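Local coordinates for hypothetical protein AQ_328 (Aquifex aeolicus, PDB 1R4V) that is of unknown function but adopts an ancestral histone fold and may take part in protein heterodimerization, at residues 65-70 against 82-87. Sequence-based numbering, arbitrary orientation.
Sequences YGAEQR and ADLNIT
R70 leaves its helix with CG beside the backbone N (chi1 -63°) and an extended chain out to NE, while N85 holds CG opposite its own N (chi1 -151°), and these torsions bring guanidinium and amide together. In this histone-fold protein the pair joins the start of helix 67-73 to the loop between strand 78-79 and helix 88-98, a worked example of one arginine joining two backbone carbonyls from separate parts of the chain. R70 NH1 gives hydrogen bonds to both: D83 O at 2.9 Å, close to the guanidinium plane, and Y65 O at 2.8 Å, where it meets a lone pair in the carbonyl plane. NH2 reaches N85 OD1 in a weak, bent bond; the planes of the two flat groups are only 14° apart. A leucine in place of R70 would probably leave the carbonyls of Y65 and D83 without their common donor and N85 OD1 without its weak partner. The carboxylate of D83 is engaged elsewhere, in a salt bridge with R76, and accepts a hydrogen bond from A80 N. A67 CB touches L84 CD2 at 4.1 Å, both side chains also resting on I79. D83 O also receives a CA-H...O contact from A67 CA, at 3.3 Å.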
loop_
_atom_site.group_PDB
_atom_site.type_symbol
_atom_site.label_atom_id
_atom_site.label_comp_id
_atom_site.label_asym_id
_atom_site.label_seq_id
_atom_site.Cartn_x
_atom_site.Cartn_y
_atom_site.Cartn_z
ATOM N N TYR A 65 10.837 9.610 -1.076
ATOM C CA TYR A 65 11.277 10.891 -1.625
ATOM C C TYR A 65 11.619 11.872 -0.502
ATOM O O TYR A 65 10.815 12.125 0.405
ATOM C CB TYR A 65 10.179 11.520 -2.506
ATOM C CG TYR A 65 10.506 12.915 -2.998
ATOM C CD1 TYR A 65 11.353 13.102 -4.096
ATOM C CD2 TYR A 65 9.968 14.046 -2.369
ATOM C CE1 TYR A 65 11.669 14.407 -4.557
ATOM C CE2 TYR A 65 10.260 15.343 -2.825
ATOM C CZ TYR A 65 11.119 15.522 -3.904
ATOM O OH TYR A 65 11.364 16.821 -4.330
ATOM N N GLY A 66 12.830 12.388 -0.556
ATOM C CA GLY A 66 13.336 13.313 0.455
ATOM C C GLY A 66 13.780 12.691 1.762
ATOM O O GLY A 66 14.344 13.413 2.588
ATOM N N ALA A 67 13.598 11.383 1.947
ATOM C CA ALA A 67 13.830 10.762 3.245
ATOM C C ALA A 67 15.293 10.736 3.709
ATOM O O ALA A 67 15.575 10.984 4.877
ATOM C CB ALA A 67 13.227 9.388 3.339
ATOM N N GLU A 68 16.226 10.428 2.828
ATOM C CA GLU A 68 17.635 10.467 3.213
ATOM C C GLU A 68 18.075 11.852 3.631
ATOM O O GLU A 68 18.811 11.974 4.612
ATOM C CB GLU A 68 18.515 9.926 2.093
ATOM C CG GLU A 68 18.321 8.440 1.891
ATOM C CD GLU A 68 19.202 7.863 0.787
ATOM O OE1 GLU A 68 19.874 6.848 1.017
ATOM O OE2 GLU A 68 19.218 8.405 -0.339
ATOM N N GLN A 69 17.627 12.891 2.923
ATOM C CA GLN A 69 17.980 14.248 3.293
ATOM C C GLN A 69 17.435 14.630 4.646
ATOM O O GLN A 69 18.170 15.227 5.442
ATOM C CB GLN A 69 17.472 15.257 2.264
ATOM C CG GLN A 69 17.798 16.658 2.624
ATOM C CD GLN A 69 19.266 16.946 2.567
ATOM O OE1 GLN A 69 19.737 17.365 1.518
ATOM N NE2 GLN A 69 19.978 16.786 3.688
ATOM N N ARG A 70 16.161 14.306 4.903
ATOM C CA ARG A 70 15.530 14.656 6.161
ATOM C C ARG A 70 16.284 13.918 7.272
ATOM O O ARG A 70 16.549 14.505 8.317
ATOM C CB ARG A 70 14.053 14.298 6.160
ATOM C CG ARG A 70 13.258 15.064 5.128
ATOM C CD ARG A 70 11.754 14.796 5.244
ATOM N NE ARG A 70 11.074 15.303 4.057
ATOM C CZ ARG A 70 10.638 14.569 3.050
ATOM N NH1 ARG A 70 10.758 13.244 3.000
ATOM N NH2 ARG A 70 10.090 15.211 2.045
ATOM N N ALA A 82 9.408 9.673 10.725
ATOM C CA ALA A 82 9.367 11.148 10.636
ATOM C C ALA A 82 10.012 11.705 9.375
ATOM O O ALA A 82 9.729 12.846 8.997
ATOM C CB ALA A 82 10.086 11.754 11.811
ATOM N N ASP A 83 10.896 10.922 8.755
ATOM C CA ASP A 83 11.614 11.306 7.536
ATOM C C ASP A 83 10.852 10.993 6.250
ATOM O O ASP A 83 11.267 11.408 5.196
ATOM C CB ASP A 83 12.952 10.568 7.455
ATOM C CG ASP A 83 13.857 10.845 8.649
ATOM O OD1 ASP A 83 13.856 12.010 9.142
ATOM O OD2 ASP A 83 14.606 9.968 9.148
ATOM N N LEU A 84 9.786 10.210 6.307
ATOM C CA LEU A 84 9.061 9.820 5.098
ATOM C C LEU A 84 8.176 10.938 4.567
ATOM O O LEU A 84 7.821 11.880 5.288
ATOM C CB LEU A 84 8.220 8.578 5.317
ATOM C CG LEU A 84 8.962 7.290 5.668
ATOM C CD1 LEU A 84 7.991 6.124 5.619
ATOM C CD2 LEU A 84 10.142 7.009 4.754
ATOM N N ASN A 85 7.837 10.812 3.283
ATOM C CA ASN A 85 7.015 11.767 2.569
ATOM C C ASN A 85 5.516 11.458 2.758
ATOM O O ASN A 85 4.758 11.629 1.817
ATOM C CB ASN A 85 7.436 11.747 1.090
ATOM C CG ASN A 85 7.223 13.066 0.384
ATOM O OD1 ASN A 85 7.678 14.102 0.852
ATOM N ND2 ASN A 85 6.543 13.029 -0.761
ATOM N N ILE A 86 5.055 11.042 3.947
ATOM C CA ILE A 86 3.649 10.763 4.189
ATOM C C ILE A 86 2.876 12.079 4.440
ATOM O O ILE A 86 3.295 12.865 5.282
ATOM C CB ILE A 86 3.489 9.785 5.381
ATOM C CG1 ILE A 86 4.145 8.437 5.042
ATOM C CG2 ILE A 86 2.031 9.580 5.770
ATOM C CD1 ILE A 86 4.265 7.483 6.217
ATOM N N THR A 87 1.792 12.278 3.683
ATOM C CA THR A 87 0.855 13.402 3.762
ATOM C C THR A 87 -0.257 13.123 4.747
ATOM O O THR A 87 -0.479 11.967 5.087
ATOM C CB THR A 87 0.093 13.640 2.403
ATOM O OG1 THR A 87 -0.642 12.463 1.993
ATOM C CG2 THR A 87 1.047 13.938 1.279
#